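Local coordinates for gala protein type 1, 3 or 4 (Legionella pneumophila subsp. pneumophila, PDB 4XA9) that possibly binds small GTPases and stimulates their GTP hydrolysis, and is built as a row of leucine-rich repeats, at residues S51-T56 with S75-G80; F63-S68 with E89-T94; Y121-K126 with D144-S149; L150-V155 with S175-I180. All blocks are in the same frame, centred on the assembly; numbering follows the deposited sequence.

Contact 1 of 4, residues S51-T56 with S75-G80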
loop_
_atom_site.group_PDB
_atom_site.type_symbol
_atom_site.label_atom_id
_atom_site.label_comp_id
_atom_site.label_asym_id
_atom_site.label_seq_id
_atom_site.Cartn_x
_atom_site.Cartn_y
_atom_site.Cartn_z
ATOM N N SER A 51 -10.178 5.735 -9.661
ATOM C CA SER A 51 -8.835 5.239 -9.363
ATOM C C SER A 51 -8.395 4.144 -10.326
ATOM O O SER A 51 -9.226 3.465 -10.910
ATOM C CB SER A 51 -8.761 4.721 -7.927
ATOM O OG SER A 51 -9.613 3.602 -7.752
ATOM N N HIS A 52 -7.086 3.994 -10.494
ATOM C CA HIS A 52 -6.519 2.929 -11.319
ATOM C C HIS A 52 -6.995 3.023 -12.775
ATOM O O HIS A 52 -7.576 2.088 -13.322
ATOM C CB HIS A 52 -6.859 1.555 -10.737
ATOM C CG HIS A 52 -6.326 1.332 -9.350
ATOM N ND1 HIS A 52 -5.025 0.943 -9.106
ATOM C CD2 HIS A 52 -6.927 1.409 -8.137
ATOM C CE1 HIS A 52 -4.844 0.807 -7.803
ATOM N NE2 HIS A 52 -5.984 1.079 -7.193
ATOM N N ASN A 53 -6.744 4.172 -13.389
ATOM C CA ASN A 53 -7.030 4.367 -14.799
ATOM C C ASN A 53 -5.845 5.064 -15.444
ATOM O O ASN A 53 -4.748 5.053 -14.877
ATOM C CB ASN A 53 -8.328 5.153 -14.977
ATOM C CG ASN A 53 -9.553 4.292 -14.755
ATOM O OD1 ASN A 53 -9.737 3.283 -15.435
ATOM N ND2 ASN A 53 -10.388 4.670 -13.789
ATOM N N ASP A 54 -6.050 5.675 -16.608
ATOM C CA ASP A 54 -4.948 6.277 -17.358
ATOM C C ASP A 54 -5.173 7.758 -17.601
ATOM O O ASP A 54 -4.795 8.293 -18.641
ATOM C CB ASP A 54 -4.761 5.563 -18.698
ATOM C CG ASP A 54 -4.459 4.089 -18.538
ATOM O OD1 ASP A 54 -3.708 3.733 -17.606
ATOM O OD2 ASP A 54 -4.985 3.283 -19.337
ATOM N N ILE A 55 -5.805 8.417 -16.644
ATOM C CA ILE A 55 -6.153 9.824 -16.789
ATOM C C ILE A 55 -4.925 10.711 -16.594
ATOM O O ILE A 55 -4.093 10.447 -15.725
ATOM C CB ILE A 55 -7.259 10.201 -15.786
ATOM C CG1 ILE A 55 -8.474 9.289 -15.995
ATOM C CG2 ILE A 55 -7.639 11.671 -15.905
ATOM C CD1 ILE A 55 -9.547 9.441 -14.941
ATOM N N THR A 56 -4.804 11.751 -17.417
ATOM C CA THR A 56 -3.708 12.705 -17.293
ATOM C C THR A 56 -4.252 14.059 -16.862
ATOM O O THR A 56 -5.435 14.182 -16.556
ATOM C CB THR A 56 -2.931 12.881 -18.612
ATOM O OG1 THR A 56 -3.709 13.669 -19.524
ATOM C CG2 THR A 56 -2.605 11.528 -19.241
ATOM N N SER A 75 -6.820 8.370 -7.463
ATOM C CA SER A 75 -5.518 7.762 -7.211
ATOM C C SER A 75 -5.144 6.794 -8.334
ATOM O O SER A 75 -6.001 6.347 -9.081
ATOM C CB SER A 75 -5.497 7.038 -5.856
ATOM O OG SER A 75 -6.417 5.958 -5.804
ATOM N N HIS A 76 -3.853 6.507 -8.450
ATOM C CA HIS A 76 -3.330 5.563 -9.439
ATOM C C HIS A 76 -3.737 5.926 -10.860
ATOM O O HIS A 76 -4.238 5.090 -11.619
ATOM C CB HIS A 76 -3.776 4.139 -9.109
ATOM C CG HIS A 76 -3.262 3.642 -7.797
ATOM N ND1 HIS A 76 -2.047 3.005 -7.668
ATOM C CD2 HIS A 76 -3.794 3.692 -6.552
ATOM C CE1 HIS A 76 -1.853 2.683 -6.402
ATOM N NE2 HIS A 76 -2.900 3.085 -5.703
ATOM N N ASN A 77 -3.533 7.192 -11.199
ATOM C CA ASN A 77 -3.604 7.652 -12.578
ATOM C C ASN A 77 -2.272 8.305 -12.943
ATOM O O ASN A 77 -1.242 7.946 -12.384
ATOM C CB ASN A 77 -4.775 8.612 -12.772
ATOM C CG ASN A 77 -6.106 7.881 -12.878
ATOM O OD1 ASN A 77 -6.508 7.465 -13.963
ATOM N ND2 ASN A 77 -6.795 7.728 -11.751
ATOM N N ASN A 78 -2.290 9.266 -13.862
ATOM C CA ASN A 78 -1.061 9.948 -14.261
ATOM C C ASN A 78 -1.266 11.452 -14.397
ATOM O O ASN A 78 -0.868 12.046 -15.400
ATOM C CB ASN A 78 -0.547 9.368 -15.586
ATOM C CG ASN A 78 0.850 9.856 -15.947
ATOM O OD1 ASN A 78 1.692 10.083 -15.075
ATOM N ND2 ASN A 78 1.088 10.046 -17.240
ATOM N N ILE A 79 -1.892 12.079 -13.404
ATOM C CA ILE A 79 -2.314 13.467 -13.591
ATOM C C ILE A 79 -1.168 14.442 -13.352
ATOM O O ILE A 79 -1.189 15.562 -13.858
ATOM C CB ILE A 79 -3.505 13.837 -12.684
ATOM C CG1 ILE A 79 -3.059 14.015 -11.229
ATOM C CG2 ILE A 79 -4.631 12.798 -12.829
ATOM C CD1 ILE A 79 -4.183 14.474 -10.302
ATOM N N GLY A 80 -0.162 14.012 -12.594
ATOM C CA GLY A 80 1.042 14.807 -12.426
ATOM C C GLY A 80 0.845 16.118 -11.690
ATOM O O GLY A 80 -0.225 16.376 -11.129
#
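His52 and His76 both set CG anti to the carbonyl carbon (chi1 -61° and -63°), and these matching torsions on matching loops run the two side chains alongside each other in the same direction. Their imidazoles form an offset stack, centroids 4.0 Å apart and planes only 12° from parallel. CE1 of His52 lies over the centre of the His76 ring, while His76 CB rests over the rim of the His52 ring in a CH-pi contact.

Beside the stack the backbones follow each other: His52 N donates to Ser75 O at 3.0 Å, and Asn53 N makes a weak bond to His76 O at 3.2 Å. Further on, Asn78 N reaches Ile55 O at 2.8 Å. Asparagine suits position 77 because one flat amide can serve several peptide groups. Asn77 ND2 donates to Ile74 O and Leu50 O; Asn77 OD1 accepts from Ile55 N at 2.9 Å, although that oxygen is crowded in the model and its exact place is doubtful. Asn53 plays the same part in the preceding loop, toward Leu22, Leu25 and Leu27. The His76 ring also meets an aromatic ring of another protein chain edge-to-face.

The two loops follow 47-49 and 71-73, neighbouring parallel strands of the sheet, and lead into helices 57-63 and 80-87; Thr56 N-caps the first helix, its OG1 meeting Asn58 N and also bonded to Asp29.

Contact 2 of 4, residues F63-S68 with E89-T94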
loop_
_atom_site.group_PDB
_atom_site.type_symbol
_atom_site.label_atom_id
_atom_site.label_comp_id
_atom_site.label_asym_id
_atom_site.label_seq_id
_atom_site.Cartn_x
_atom_site.Cartn_y
_atom_site.Cartn_z
ATOM N N PHE A 63 -12.617 17.713 -16.344
ATOM C CA PHE A 63 -13.478 17.311 -15.245
ATOM C C PHE A 63 -13.819 18.455 -14.301
ATOM O O PHE A 63 -14.945 18.555 -13.812
ATOM C CB PHE A 63 -12.828 16.182 -14.443
ATOM C CG PHE A 63 -13.612 15.791 -13.231
ATOM C CD1 PHE A 63 -14.700 14.940 -13.349
ATOM C CD2 PHE A 63 -13.272 16.276 -11.980
ATOM C CE1 PHE A 63 -15.436 14.579 -12.244
ATOM C CE2 PHE A 63 -14.006 15.919 -10.862
ATOM C CZ PHE A 63 -15.091 15.072 -10.993
ATOM N N VAL A 64 -12.835 19.303 -14.029
ATOM C CA VAL A 64 -12.951 20.284 -12.951
ATOM C C VAL A 64 -14.082 21.288 -13.171
ATOM O O VAL A 64 -14.256 21.826 -14.273
ATOM C CB VAL A 64 -11.611 21.013 -12.755
ATOM C CG1 VAL A 64 -11.784 22.263 -11.906
ATOM C CG2 VAL A 64 -10.610 20.059 -12.094
ATOM N N ASN A 65 -14.868 21.497 -12.111
ATOM C CA ASN A 65 -15.997 22.428 -12.109
ATOM C C ASN A 65 -17.074 22.084 -13.140
ATOM O O ASN A 65 -17.800 22.960 -13.607
ATOM C CB ASN A 65 -15.491 23.860 -12.318
ATOM C CG ASN A 65 -14.730 24.380 -11.110
ATOM O OD1 ASN A 65 -15.150 24.171 -9.974
ATOM N ND2 ASN A 65 -13.591 25.026 -11.348
ATOM N N LYS A 66 -17.182 20.799 -13.474
ATOM C CA LYS A 66 -18.234 20.314 -14.366
ATOM C C LYS A 66 -19.408 19.760 -13.572
ATOM O O LYS A 66 -20.539 19.752 -14.045
ATOM C CB LYS A 66 -17.697 19.221 -15.299
ATOM C CG LYS A 66 -16.746 19.715 -16.363
ATOM C CD LYS A 66 -17.517 20.225 -17.566
ATOM C CE LYS A 66 -16.593 20.872 -18.589
ATOM N NZ LYS A 66 -15.614 19.911 -19.158
ATOM N N THR A 67 -19.117 19.274 -12.370
ATOM C CA THR A 67 -20.077 18.506 -11.586
ATOM C C THR A 67 -20.099 18.976 -10.133
ATOM O O THR A 67 -19.306 19.828 -9.741
ATOM C CB THR A 67 -19.741 16.997 -11.602
ATOM O OG1 THR A 67 -18.616 16.749 -10.749
ATOM C CG2 THR A 67 -19.402 16.527 -13.015
ATOM N N SER A 68 -20.993 18.401 -9.335
ATOM C CA SER A 68 -21.061 18.731 -7.915
ATOM C C SER A 68 -20.395 17.652 -7.057
ATOM O O SER A 68 -20.636 17.566 -5.849
ATOM C CB SER A 68 -22.515 18.938 -7.480
ATOM O OG SER A 68 -23.076 20.073 -8.119
ATOM N N GLU A 89 -8.327 24.052 -8.320
ATOM C CA GLU A 89 -9.259 25.076 -8.774
ATOM C C GLU A 89 -10.712 24.618 -8.664
ATOM O O GLU A 89 -11.637 25.398 -8.925
ATOM C CB GLU A 89 -8.962 25.467 -10.225
ATOM C CG GLU A 89 -7.504 25.800 -10.518
ATOM C CD GLU A 89 -7.035 27.063 -9.827
ATOM O OE1 GLU A 89 -7.893 27.873 -9.417
ATOM O OE2 GLU A 89 -5.805 27.243 -9.692
ATOM N N ASP A 90 -10.927 23.358 -8.295
ATOM C CA ASP A 90 -12.293 22.860 -8.246
ATOM C C ASP A 90 -13.041 23.428 -7.063
ATOM O O ASP A 90 -12.515 23.503 -5.953
ATOM C CB ASP A 90 -12.343 21.337 -8.196
ATOM C CG ASP A 90 -13.759 20.815 -8.368
ATOM O OD1 ASP A 90 -14.192 20.613 -9.526
ATOM O OD2 ASP A 90 -14.446 20.618 -7.348
ATOM N N ASN A 91 -14.285 23.813 -7.299
ATOM C CA ASN A 91 -15.040 24.529 -6.284
ATOM C C ASN A 91 -16.007 23.662 -5.472
ATOM O O ASN A 91 -16.747 24.183 -4.635
ATOM C CB ASN A 91 -15.778 25.694 -6.943
ATOM C CG ASN A 91 -14.817 26.724 -7.520
ATOM O OD1 ASN A 91 -13.866 27.137 -6.849
ATOM N ND2 ASN A 91 -15.050 27.137 -8.759
ATOM N N HIS A 92 -15.976 22.346 -5.682
ATOM C CA HIS A 92 -16.828 21.438 -4.899
ATOM C C HIS A 92 -16.054 20.402 -4.087
ATOM O O HIS A 92 -16.530 19.923 -3.059
ATOM C CB HIS A 92 -17.807 20.708 -5.813
ATOM C CG HIS A 92 -18.962 21.549 -6.253
ATOM N ND1 HIS A 92 -18.976 22.220 -7.455
ATOM C CD2 HIS A 92 -20.146 21.823 -5.655
ATOM C CE1 HIS A 92 -20.118 22.873 -7.580
ATOM N NE2 HIS A 92 -20.844 22.650 -6.500
ATOM N N ILE A 93 -14.871 20.035 -4.557
ATOM C CA ILE A 93 -14.127 18.951 -3.923
ATOM C C ILE A 93 -13.602 19.362 -2.545
ATOM O O ILE A 93 -12.936 20.386 -2.396
ATOM C CB ILE A 93 -12.976 18.480 -4.839
ATOM C CG1 ILE A 93 -13.568 17.796 -6.081
ATOM C CG2 ILE A 93 -12.041 17.535 -4.100
ATOM C CD1 ILE A 93 -12.546 17.359 -7.111
ATOM N N THR A 94 -13.950 18.569 -1.534
ATOM C CA THR A 94 -13.514 18.811 -0.161
ATOM C C THR A 94 -12.717 17.614 0.357
ATOM O O THR A 94 -11.890 17.742 1.265
ATOM C CB THR A 94 -14.710 19.067 0.788
ATOM O OG1 THR A 94 -15.609 17.955 0.735
ATOM C CG2 THR A 94 -15.455 20.341 0.401
HETATM O O HOH W 1 -16.839 21.466 -8.965
#
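The chain turns sharply from Phe63 to Lys66 in a type II beta turn, with Lys66 N bonded to Phe63 O, and so brings Asn65 against Asp90 and Asn91. Asparagine tolerates the positive phi at this third turn position and adds an amide that works both ways: OD1 accepts from Asn91 N at 2.8 Å, and ND2 donates to Glu89 O at 3.1 Å, coming from above that carbonyl plane. In return Asn65 N meets Asp90 OD1 nearly head-on at 2.8 Å.

Asp90 reaches forward along its own chain, CG lying opposite the backbone N (chi1 -171°). Its OD2 accepts from His92 N at 2.8 Å, from above the carboxylate plane, and from Ile93 N at 2.9 Å, so two peptide groups and the facing turn together fix its rotation. A water lies within bonding distance of Asp90 OD1, Thr67 O and His92 ND1, with more acceptors about it than it has protons, and it lies in the plane of the imidazole. Over one face of that ring sits Ser68 CA, 3.9 Å from its centroid. Inward, the edge of Phe63 touches Ile93 CD1, and both side chains also pack on Leu72 of strand 71-73.

Asp90 thus builds an Asx turn extended to an Asx motif, within the return loops that carry successive leucine-rich repeats from a helix back to the next strand.

Contact 3 of 4, residues Y121-K126 with D144-S149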
loop_
_atom_site.group_PDB
_atom_site.type_symbol
_atom_site.label_atom_id
_atom_site.label_comp_id
_atom_site.label_asym_id
_atom_site.label_seq_id
_atom_site.Cartn_x
_atom_site.Cartn_y
_atom_site.Cartn_z
ATOM N N TYR A 121 -5.705 12.677 0.604
ATOM C CA TYR A 121 -4.893 11.469 0.518
ATOM C C TYR A 121 -3.919 11.668 -0.624
ATOM O O TYR A 121 -4.336 11.935 -1.757
ATOM C CB TYR A 121 -5.748 10.221 0.277
ATOM C CG TYR A 121 -6.841 10.007 1.300
ATOM C CD1 TYR A 121 -6.605 9.279 2.452
ATOM C CD2 TYR A 121 -8.113 10.541 1.108
ATOM C CE1 TYR A 121 -7.597 9.082 3.389
ATOM C CE2 TYR A 121 -9.119 10.349 2.040
ATOM C CZ TYR A 121 -8.853 9.618 3.179
ATOM O OH TYR A 121 -9.841 9.421 4.114
ATOM N N ALA A 122 -2.627 11.560 -0.340
ATOM C CA ALA A 122 -1.627 11.817 -1.366
ATOM C C ALA A 122 -0.439 10.893 -1.190
ATOM O O ALA A 122 0.710 11.322 -1.295
ATOM C CB ALA A 122 -1.177 13.286 -1.329
ATOM N N LEU A 123 -0.726 9.627 -0.915
ATOM C CA LEU A 123 0.313 8.621 -0.724
ATOM C C LEU A 123 1.167 8.511 -1.976
ATOM O O LEU A 123 0.657 8.648 -3.092
ATOM C CB LEU A 123 -0.300 7.253 -0.403
ATOM C CG LEU A 123 -1.012 7.007 0.927
ATOM C CD1 LEU A 123 -2.349 7.741 0.985
ATOM C CD2 LEU A 123 -1.232 5.513 1.123
ATOM N N TYR A 124 2.457 8.243 -1.777
ATOM C CA TYR A 124 3.416 8.006 -2.865
ATOM C C TYR A 124 3.292 8.994 -4.028
ATOM O O TYR A 124 2.767 8.661 -5.082
ATOM C CB TYR A 124 3.278 6.574 -3.397
ATOM C CG TYR A 124 4.472 6.142 -4.220
ATOM C CD1 TYR A 124 5.680 5.834 -3.603
ATOM C CD2 TYR A 124 4.401 6.060 -5.608
ATOM C CE1 TYR A 124 6.786 5.453 -4.343
ATOM C CE2 TYR A 124 5.506 5.677 -6.360
ATOM C CZ TYR A 124 6.694 5.376 -5.719
ATOM O OH TYR A 124 7.798 4.995 -6.451
ATOM N N ASN A 125 3.786 10.210 -3.834
ATOM C CA ASN A 125 3.666 11.232 -4.861
ATOM C C ASN A 125 4.955 12.018 -5.056
ATOM O O ASN A 125 4.932 13.114 -5.616
ATOM C CB ASN A 125 2.514 12.189 -4.527
ATOM C CG ASN A 125 1.225 11.828 -5.250
ATOM O OD1 ASN A 125 1.225 11.571 -6.460
ATOM N ND2 ASN A 125 0.119 11.806 -4.511
ATOM N N LYS A 126 6.068 11.445 -4.601
ATOM C CA LYS A 126 7.364 12.130 -4.601
ATOM C C LYS A 126 7.298 13.462 -3.855
ATOM O O LYS A 126 7.992 14.419 -4.205
ATOM C CB LYS A 126 7.866 12.355 -6.032
ATOM C CG LYS A 126 7.991 11.075 -6.843
ATOM C CD LYS A 126 8.482 11.343 -8.263
ATOM C CE LYS A 126 7.651 10.571 -9.290
ATOM N NZ LYS A 126 6.807 9.497 -8.667
ATOM N N ASP A 144 -3.034 12.231 4.527
ATOM C CA ASP A 144 -2.355 10.946 4.474
ATOM C C ASP A 144 -1.201 11.066 3.493
ATOM O O ASP A 144 -1.415 11.293 2.297
ATOM C CB ASP A 144 -3.324 9.834 4.059
ATOM C CG ASP A 144 -2.742 8.431 4.249
ATOM O OD1 ASP A 144 -1.508 8.260 4.112
ATOM O OD2 ASP A 144 -3.528 7.493 4.519
ATOM N N LEU A 145 0.021 10.916 3.996
ATOM C CA LEU A 145 1.215 11.131 3.186
ATOM C C LEU A 145 2.151 9.925 3.135
ATOM O O LEU A 145 3.346 10.086 2.893
ATOM C CB LEU A 145 1.990 12.345 3.713
ATOM C CG LEU A 145 1.276 13.680 3.543
ATOM C CD1 LEU A 145 1.996 14.797 4.294
ATOM C CD2 LEU A 145 1.148 14.004 2.053
ATOM N N CYS A 146 1.617 8.726 3.355
ATOM C CA CYS A 146 2.441 7.516 3.369
ATOM C C CYS A 146 3.276 7.387 2.101
ATOM O O CYS A 146 2.834 7.784 1.030
ATOM C CB CYS A 146 1.570 6.270 3.537
ATOM S SG CYS A 146 0.699 6.191 5.103
ATOM N N PHE A 147 4.483 6.845 2.243
ATOM C CA PHE A 147 5.386 6.577 1.119
ATOM C C PHE A 147 5.883 7.848 0.442
ATOM O O PHE A 147 6.192 7.835 -0.749
ATOM C CB PHE A 147 4.724 5.675 0.065
ATOM C CG PHE A 147 4.035 4.462 0.635
ATOM C CD1 PHE A 147 4.753 3.489 1.315
ATOM C CD2 PHE A 147 2.675 4.278 0.452
ATOM C CE1 PHE A 147 4.127 2.370 1.827
ATOM C CE2 PHE A 147 2.037 3.155 0.963
ATOM C CZ PHE A 147 2.768 2.199 1.649
ATOM N N ASN A 148 5.948 8.937 1.196
ATOM C CA ASN A 148 6.596 10.169 0.747
ATOM C C ASN A 148 7.764 10.496 1.673
ATOM O O ASN A 148 7.595 10.536 2.890
ATOM C CB ASN A 148 5.621 11.352 0.722
ATOM C CG ASN A 148 4.545 11.210 -0.341
ATOM O OD1 ASN A 148 4.795 11.424 -1.529
ATOM N ND2 ASN A 148 3.332 10.871 0.086
ATOM N N SER A 149 8.941 10.736 1.109
ATOM C CA SER A 149 10.105 11.046 1.941
ATOM C C SER A 149 10.001 12.459 2.511
ATOM O O SER A 149 10.645 13.390 2.022
ATOM C CB SER A 149 11.399 10.886 1.141
ATOM O OG SER A 149 12.536 11.087 1.970
HETATM O O HOH W 2 7.298 9.246 -2.945
#
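Tyr121 and Asp144 pair as a parallel beta bridge where two adjoining strands of the leucine-rich-repeat sheet end, and the loops beyond them continue side by side. Backbone bonds set the spacing: Ala122 N donates to Asp144 O at 2.9 Å, and Tyr124 N to Cys146 O at 2.9 Å.

Side-chain amides then bind the loops into an asparagine ladder, a hallmark of these repeats. Asn148 keeps CG beside its backbone N (chi1 -68°), which brings the amide against the backbone of the preceding loop. There ND2 donates to Ala122 O at 3.0 Å and also to Leu145 O of its own turn, while OD1 accepts from Asn125 N at 2.8 Å and from Ile127 N. An amide fits because it supplies donors and an acceptor to peptide groups buried between repeats. Asp144 OD1 accepts from Cys146 N in an Asx turn.

Apolar contacts fill the intervals. Leu123 sets CG 3.7 Å from Cys146 CB, and its CD2 leans toward CE2 of Phe147. The Tyr124 and Phe147 side chains cross at about a right angle, and Tyr124 CD1, at the edge of its ring, lies 3.8 Å from Phe147 CB. Tyr124 OH bonds to the backbone of another protein chain, on whose aromatic side chain Phe147 stacks.

Between the loops, one water accepts from Lys126 N and donates to Phe147 O at 2.8 Å.

Contact 4 of 4, residues L150-V155 with S175-I180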
loop_
_atom_site.group_PDB
_atom_site.type_symbol
_atom_site.label_atom_id
_atom_site.label_comp_id
_atom_site.label_asym_id
_atom_site.label_seq_id
_atom_site.Cartn_x
_atom_site.Cartn_y
_atom_site.Cartn_z
ATOM N N LEU A 150 9.179 12.612 3.545
ATOM C CA LEU A 150 8.951 13.914 4.161
ATOM C C LEU A 150 10.140 14.331 5.011
ATOM O O LEU A 150 10.409 15.519 5.165
ATOM C CB LEU A 150 7.695 13.894 5.036
ATOM C CG LEU A 150 6.374 13.438 4.419
ATOM C CD1 LEU A 150 5.289 13.430 5.482
ATOM C CD2 LEU A 150 5.987 14.336 3.249
ATOM N N GLU A 151 10.824 13.337 5.578
ATOM C CA GLU A 151 11.918 13.565 6.521
ATOM C C GLU A 151 11.464 14.345 7.761
ATOM O O GLU A 151 10.305 14.742 7.871
ATOM C CB GLU A 151 13.081 14.283 5.821
ATOM C CG GLU A 151 13.757 13.432 4.751
ATOM C CD GLU A 151 14.904 14.144 4.046
ATOM O OE1 GLU A 151 14.730 15.309 3.622
ATOM O OE2 GLU A 151 15.985 13.530 3.919
ATOM N N ASP A 152 12.380 14.540 8.704
ATOM C CA ASP A 152 12.072 15.240 9.946
ATOM C C ASP A 152 11.645 16.680 9.695
ATOM O O ASP A 152 10.657 17.147 10.261
ATOM C CB ASP A 152 13.284 15.211 10.882
ATOM C CG ASP A 152 13.564 13.825 11.423
ATOM O OD1 ASP A 152 12.599 13.134 11.812
ATOM O OD2 ASP A 152 14.742 13.418 11.443
ATOM N N GLU A 153 12.391 17.378 8.845
ATOM C CA GLU A 153 12.078 18.762 8.497
ATOM C C GLU A 153 10.634 18.883 8.002
ATOM O O GLU A 153 9.905 19.807 8.375
ATOM C CB GLU A 153 13.057 19.271 7.439
ATOM C CG GLU A 153 12.801 20.695 6.984
ATOM C CD GLU A 153 13.867 21.206 6.032
ATOM O OE1 GLU A 153 15.049 20.830 6.200
ATOM O OE2 GLU A 153 13.525 21.976 5.111
ATOM N N GLY A 154 10.222 17.923 7.181
ATOM C CA GLY A 154 8.861 17.870 6.689
ATOM C C GLY A 154 7.782 17.790 7.757
ATOM O O GLY A 154 6.861 18.608 7.767
ATOM N N VAL A 155 7.878 16.805 8.649
ATOM C CA VAL A 155 6.837 16.596 9.650
ATOM C C VAL A 155 6.933 17.621 10.781
ATOM O O VAL A 155 5.955 17.871 11.489
ATOM C CB VAL A 155 6.887 15.169 10.246
ATOM C CG1 VAL A 155 6.593 14.133 9.166
ATOM C CG2 VAL A 155 8.220 14.895 10.917
ATOM N N SER A 175 12.460 10.330 11.808
ATOM C CA SER A 175 13.189 9.835 12.974
ATOM C C SER A 175 12.603 10.424 14.254
ATOM O O SER A 175 11.553 11.055 14.221
ATOM C CB SER A 175 14.677 10.176 12.878
ATOM O OG SER A 175 14.883 11.567 13.060
ATOM N N ASP A 176 13.303 10.229 15.372
ATOM C CA ASP A 176 12.855 10.730 16.669
ATOM C C ASP A 176 12.688 12.239 16.677
ATOM O O ASP A 176 11.798 12.761 17.342
ATOM C CB ASP A 176 13.832 10.318 17.775
ATOM C CG ASP A 176 13.752 8.839 18.106
ATOM O OD1 ASP A 176 12.625 8.309 18.171
ATOM O OD2 ASP A 176 14.814 8.209 18.309
ATOM N N ILE A 177 13.546 12.932 15.934
ATOM C CA ILE A 177 13.492 14.386 15.829
ATOM C C ILE A 177 12.126 14.875 15.354
ATOM O O ILE A 177 11.542 15.799 15.929
ATOM C CB ILE A 177 14.560 14.915 14.853
ATOM C CG1 ILE A 177 15.948 14.409 15.252
ATOM C CG2 ILE A 177 14.519 16.435 14.783
ATOM C CD1 ILE A 177 16.363 14.815 16.639
ATOM N N GLY A 178 11.627 14.256 14.292
ATOM C CA GLY A 178 10.333 14.627 13.750
ATOM C C GLY A 178 9.203 14.155 14.638
ATOM O O GLY A 178 8.240 14.881 14.873
ATOM N N ALA A 179 9.326 12.931 15.139
ATOM C CA ALA A 179 8.268 12.328 15.943
ATOM C C ALA A 179 8.049 13.104 17.236
ATOM O O ALA A 179 6.912 13.294 17.667
ATOM C CB ALA A 179 8.593 10.873 16.242
ATOM N N ILE A 180 9.135 13.561 17.850
ATOM C CA ILE A 180 9.030 14.331 19.083
ATOM C C ILE A 180 8.262 15.638 18.855
ATOM O O ILE A 180 7.427 16.024 19.676
ATOM C CB ILE A 180 10.426 14.613 19.683
ATOM C CG1 ILE A 180 10.993 13.326 20.279
ATOM C CG2 ILE A 180 10.346 15.683 20.772
ATOM C CD1 ILE A 180 12.454 13.407 20.684
#
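At the amino-terminal end of helix 176-184, Asp152 of the neighbouring helix 151-159 reaches across to the first turn and takes hold of Ser175 and Gly178. One oxygen does most of the work: Asp152 OD1 accepts from Ser175 N at 2.8 Å and from Gly178 N at 2.9 Å, and the two donors arrive from opposite faces of the carboxylate, the second well above its plane. OD2 accepts from Ser175 OG, although the modelled separation is so short that its exact value is doubtful. An acidic group suits this place, since the first N-H groups of a helix have no preceding turn of carbonyls to bond to, and the positive end of the helix would be expected to favour the charged form.

These are successive helices on the convex side of the leucine-rich-repeat fold, running parallel with their short axes 8.0 Å apart and inclined by 8°. Ser175 is the N-cap; its OG, held between the backbone N and carbonyl carbon (chi1 71°), also accepts a weak bond from Ile177 N. About one turn further along the helix from Asp152, Val155 points CG2 at the bare backbone of Gly178, 3.5 Å from its CA, and the lack of a side chain on Gly178 allows this close approach. Ile177 CB lies 3.7 Å from Asp152 OD2.

In the fold
Along the chain, contacts 1 and 2 interleave, and contacts 3 and 4 follow in turn. Contacts 1 and 3 join loops that leave parallel strands of the sheet on their way to helices, their centres about 15 Å apart, and both also meet another protein chain. Contact 2 lies among the loops returning from helices to strands, about 17 Å between centres from contact 1. Contact 4 pairs two helices; its centre is about 15 Å from that of contact 3, and they touch where Leu145 CD1 packs on Leu150 CD1, whereas the centres of contacts 4 and 2 are about 34 Å apart, on opposite sides of the chain's centre. Strand-end loops, helices and return loops are therefore each tied between repeats, consistent with an elongated, repetitive binding scaffold.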